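PDB 3VOC: Beta/alpha-amylase from Paenibacillus polymyxa, which hydrolyses alpha-1,4-glucosidic linkages of starch, its family 14 glycoside hydrolase barrel, the part in this chain, removing maltose from non-reducing chain ends. Local coordinates for residues Asn18-Gly21 against Ser22-Lys25; Ser404-Lys407 against Gln408-Ser412. All coordinates share one frame; numbering follows the deposited sequence.

Contact 1: Asn18-Gly21 against Ser22-Lys25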
loop_
_atom_site.group_PDB
_atom_site.type_symbol
_atom_site.label_atom_id
_atom_site.label_comp_id
_atom_site.label_asym_id
_atom_site.label_seq_id
_atom_site.Cartn_x
_atom_site.Cartn_y
_atom_site.Cartn_z
ATOM N N ASN A 18 2.855 24.798 -3.773
ATOM C CA ASN A 18 2.667 26.211 -3.468
ATOM C C ASN A 18 3.254 27.139 -4.539
ATOM O O ASN A 18 3.110 28.353 -4.455
ATOM C CB ASN A 18 3.236 26.549 -2.078
ATOM C CG ASN A 18 4.758 26.469 -2.031
ATOM O OD1 ASN A 18 5.386 25.719 -2.794
ATOM N ND2 ASN A 18 5.364 27.255 -1.140
ATOM N N ASP A 19 3.924 26.568 -5.533
ATOM C CA ASP A 19 4.425 27.326 -6.668
ATOM C C ASP A 19 3.968 26.606 -7.929
ATOM O O ASP A 19 4.635 25.681 -8.402
ATOM C CB ASP A 19 5.950 27.409 -6.596
ATOM C CG ASP A 19 6.566 28.204 -7.746
ATOM O OD1 ASP A 19 5.875 28.510 -8.741
ATOM O OD2 ASP A 19 7.772 28.492 -7.650
ATOM N N TRP A 20 2.829 27.034 -8.473
ATOM C CA TRP A 20 2.241 26.346 -9.619
ATOM C C TRP A 20 3.043 26.495 -10.909
ATOM O O TRP A 20 3.059 25.589 -11.748
ATOM C CB TRP A 20 0.793 26.793 -9.829
ATOM C CG TRP A 20 -0.083 26.249 -8.756
ATOM C CD1 TRP A 20 -0.529 26.907 -7.643
ATOM C CD2 TRP A 20 -0.575 24.911 -8.664
ATOM N NE1 TRP A 20 -1.297 26.059 -6.875
ATOM C CE2 TRP A 20 -1.335 24.826 -7.474
ATOM C CE3 TRP A 20 -0.453 23.769 -9.479
ATOM C CZ2 TRP A 20 -1.973 23.641 -7.072
ATOM C CZ3 TRP A 20 -1.081 22.587 -9.082
ATOM C CH2 TRP A 20 -1.838 22.536 -7.881
ATOM N N GLY A 21 3.690 27.646 -11.075
ATOM C CA GLY A 21 4.527 27.876 -12.245
ATOM C C GLY A 21 5.672 26.889 -12.298
ATOM O O GLY A 21 5.995 26.361 -13.365
ATOM N N SER A 22 6.283 26.636 -11.145
ATOM C CA SER A 22 7.380 25.653 -11.034
ATOM C C SER A 22 6.920 24.239 -11.386
ATOM O O SER A 22 7.558 23.532 -12.177
ATOM C CB SER A 22 7.952 25.666 -9.614
ATOM O OG SER A 22 8.817 24.564 -9.386
ATOM N N PHE A 23 5.808 23.831 -10.794
ATOM C CA PHE A 23 5.257 22.503 -11.033
ATOM C C PHE A 23 4.895 22.338 -12.504
ATOM O O PHE A 23 5.170 21.290 -13.093
ATOM C CB PHE A 23 4.036 22.285 -10.129
ATOM C CG PHE A 23 3.427 20.928 -10.239
ATOM C CD1 PHE A 23 4.220 19.779 -10.197
ATOM C CD2 PHE A 23 2.042 20.790 -10.368
ATOM C CE1 PHE A 23 3.645 18.509 -10.285
ATOM C CE2 PHE A 23 1.450 19.511 -10.454
ATOM C CZ PHE A 23 2.255 18.379 -10.410
ATOM N N LYS A 24 4.313 23.380 -13.108
ATOM C CA LYS A 24 3.995 23.344 -14.543
ATOM C C LYS A 24 5.237 23.156 -15.439
ATOM O O LYS A 24 5.176 22.432 -16.428
ATOM C CB LYS A 24 3.204 24.587 -14.970
ATOM C CG LYS A 24 1.765 24.608 -14.462
ATOM C CD LYS A 24 1.035 25.835 -14.951
ATOM C CE LYS A 24 -0.399 25.866 -14.419
ATOM N NZ LYS A 24 -1.295 26.721 -15.259
ATOM N N LYS A 25 6.351 23.807 -15.098
ATOM C CA LYS A 25 7.628 23.598 -15.804
ATOM C C LYS A 25 8.086 22.138 -15.706
ATOM O O LYS A 25 8.558 21.546 -16.691
ATOM C CB LYS A 25 8.726 24.505 -15.240
ATOM C CG LYS A 25 8.602 25.970 -15.656
ATOM C CD LYS A 25 9.688 26.845 -15.017
ATOM C CE LYS A 25 9.208 28.279 -14.969
ATOM N NZ LYS A 25 10.099 29.199 -14.196
#
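Ser22 meets the carboxylate of Asp19, the N-cap of helix 20-32, with both its backbone N and its CB. The CG of Asp19 stands anti to the backbone N (chi1 -179°), which carries the carboxylate over the start of the helix, where OD1 accepts from Ser22 N at 3.1 Å. The N-H meets OD1 from above the carboxylate plane, 64° out of it, and Ser22 CB packs 3.4 Å from Asp19 CG. Ser22 OG turns to Asn395 O. Gly21, with no side chain, takes part through its carbonyl: its O accepts from Lys25 N at 3.1 Å. Lys25 CG lies 3.5 Å from that same Gly21 O. Trp20 O in turn receives Lys24 N at 2.9 Å; Lys24 CG also rests against this oxygen, while its extended chain runs on to a salt bridge with Glu69. The Trp20 and Phe23 side chains lie side by side, pointing the same way, with Trp20 CZ3 3.8 Å from Phe23 CD2. The contact begins the helix of the beta-alpha-beta unit formed by strand 7-11, helix 20-32 and strand 37-43; Trp20 lies on Thr62 and Tyr63 of helix 58-69, and Phe23 meets Tyr63 edge-to-face while packing on Pro13, Ile17 and Ile389 of the loops.

Contact 2: Ser404-Lys407 against Gln408-Ser412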
loop_
_atom_site.group_PDB
_atom_site.type_symbol
_atom_site.label_atom_id
_atom_site.label_comp_id
_atom_site.label_asym_id
_atom_site.label_seq_id
_atom_site.Cartn_x
_atom_site.Cartn_y
_atom_site.Cartn_z
ATOM N N SER A 404 17.739 11.134 -18.317
ATOM C CA SER A 404 18.199 10.468 -19.527
ATOM C C SER A 404 18.121 8.934 -19.399
ATOM O O SER A 404 17.536 8.268 -20.260
ATOM C CB SER A 404 19.621 10.935 -19.883
ATOM O OG SER A 404 20.037 10.285 -21.067
ATOM N N GLY A 405 18.693 8.382 -18.326
ATOM C CA GLY A 405 18.588 6.935 -18.032
ATOM C C GLY A 405 17.149 6.446 -17.848
ATOM O O GLY A 405 16.782 5.373 -18.346
ATOM N N PHE A 406 16.332 7.216 -17.133
ATOM C CA PHE A 406 14.929 6.840 -16.976
ATOM C C PHE A 406 14.286 6.736 -18.364
ATOM O O PHE A 406 13.606 5.763 -18.672
ATOM C CB PHE A 406 14.159 7.830 -16.077
ATOM C CG PHE A 406 12.707 7.448 -15.857
ATOM C CD1 PHE A 406 12.373 6.219 -15.274
ATOM C CD2 PHE A 406 11.677 8.315 -16.230
ATOM C CE1 PHE A 406 11.025 5.850 -15.064
ATOM C CE2 PHE A 406 10.313 7.964 -16.023
ATOM C CZ PHE A 406 9.994 6.725 -15.439
ATOM N N LYS A 407 14.547 7.724 -19.213
ATOM C CA LYS A 407 14.020 7.697 -20.571
ATOM C C LYS A 407 14.554 6.518 -21.392
ATOM O O LYS A 407 13.793 5.838 -22.076
ATOM C CB LYS A 407 14.302 9.018 -21.283
ATOM C CG LYS A 407 13.435 9.231 -22.517
ATOM C CD LYS A 407 13.876 10.445 -23.313
ATOM C CE LYS A 407 13.219 10.432 -24.663
ATOM N NZ LYS A 407 13.635 11.647 -25.363
ATOM N N GLN A 408 15.855 6.273 -21.328
ATOM C CA GLN A 408 16.476 5.218 -22.147
ATOM C C GLN A 408 16.058 3.818 -21.735
ATOM O O GLN A 408 15.858 2.954 -22.580
ATOM C CB GLN A 408 18.003 5.331 -22.111
ATOM C CG GLN A 408 18.497 6.607 -22.774
ATOM C CD GLN A 408 19.837 6.458 -23.452
ATOM O OE1 GLN A 408 20.068 5.507 -24.210
ATOM N NE2 GLN A 408 20.730 7.410 -23.202
ATOM N N TYR A 409 15.931 3.590 -20.437
ATOM C CA TYR A 409 15.645 2.243 -19.933
ATOM C C TYR A 409 14.160 1.935 -19.822
ATOM O O TYR A 409 13.727 0.805 -20.076
ATOM C CB TYR A 409 16.309 2.052 -18.574
ATOM C CG TYR A 409 17.783 1.766 -18.686
ATOM C CD1 TYR A 409 18.232 0.518 -19.134
ATOM C CD2 TYR A 409 18.731 2.730 -18.342
ATOM C CE1 TYR A 409 19.591 0.230 -19.247
ATOM C CE2 TYR A 409 20.103 2.462 -18.456
ATOM C CZ TYR A 409 20.518 1.208 -18.908
ATOM O OH TYR A 409 21.861 0.919 -19.012
ATOM N N ILE A 410 13.390 2.943 -19.431
ATOM C CA ILE A 410 12.002 2.714 -19.037
ATOM C C ILE A 410 10.984 3.350 -19.969
ATOM O O ILE A 410 10.095 2.650 -20.487
ATOM C CB ILE A 410 11.727 3.177 -17.575
ATOM C CG1 ILE A 410 12.794 2.647 -16.598
ATOM C CG2 ILE A 410 10.309 2.785 -17.146
ATOM C CD1 ILE A 410 12.982 1.126 -16.576
ATOM N N ILE A 411 11.076 4.666 -20.176
ATOM C CA ILE A 411 10.081 5.343 -21.018
ATOM C C ILE A 411 10.095 4.753 -22.427
ATOM O O ILE A 411 9.045 4.616 -23.052
ATOM C CB ILE A 411 10.264 6.886 -21.094
ATOM C CG1 ILE A 411 10.263 7.520 -19.709
ATOM C CG2 ILE A 411 9.171 7.521 -21.978
ATOM C CD1 ILE A 411 10.471 9.024 -19.733
ATOM N N SER A 412 11.284 4.381 -22.901
ATOM C CA SER A 412 11.471 3.819 -24.256
ATOM C C SER A 412 10.717 2.508 -24.501
ATOM O O SER A 412 10.548 2.108 -25.658
ATOM C CB SER A 412 12.958 3.603 -24.543
ATOM O OG SER A 412 13.479 2.631 -23.650
#
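With CG anti to its backbone N (chi1 -178°), Phe406 swings its ring along the last turns of helix 403-411, where Ile410 and Ile411, each with CG1 beside its own N, meet it. This is the final helix of the (beta/alpha)8 TIM barrel, which follows strand 383-386 and packs against that strand and strand 7-11, where the barrel closes. Both isoleucines cross the phenylalanine at about a right angle: CE1 touches Ile410 CB at 3.7 Å, and CE2, across the ring, touches Ile411 CG1 at 3.7 Å. The same ring also touches Ala8, Val10, Phe384 and Leu386 of the strands. Without the ring of Phe406, as with an alanine here, Ile410 and Ile411 would probably lose their shared apolar partner, and a gap is likely to open toward strands 7-11 and 383-386. Regular helical bonds, such as Tyr409 N to Gly405 O at 2.9 Å, give way here to a wider pi-type turn. Phe406 O is gripped by two donors, Ile410 N at 2.9 Å and Ile411 N at 3.1 Å, which arrive from opposite faces of its carbonyl plane. Lys407 O then skips to Ser412 N, 3.0 Å away. On the flank facing helix 367-378, Tyr409 brings its ring edge to Gly405 O and leans on Phe369, Gln370 and Glu373. At the end of the turn the hydroxyl of Ser412 doubles back, OG donating to Gln408 O at 2.6 Å from above the carbonyl plane.

Overall arrangement
Contact 1 opens the first helix of the barrel, and contact 2 lies in the last helix, toward its C-terminal part, so the two are far apart in sequence. Helix 20-32 follows strand 7-11 in a beta-alpha-beta unit, whereas contact 2 packs directly on that strand. Their centres are 24 Å apart and their nearest atoms about 13 Å, without touching. Contact 1 is a surface contact, with Phe23 its one buried residue; contact 2 is partly buried, with Phe406, Ile410 and Ile411 buried. The chemistry follows the place: contact 1 adds a side-chain cap to its helical bonds, while contact 2 has a larger apolar share and i to i+5 backbone bonds.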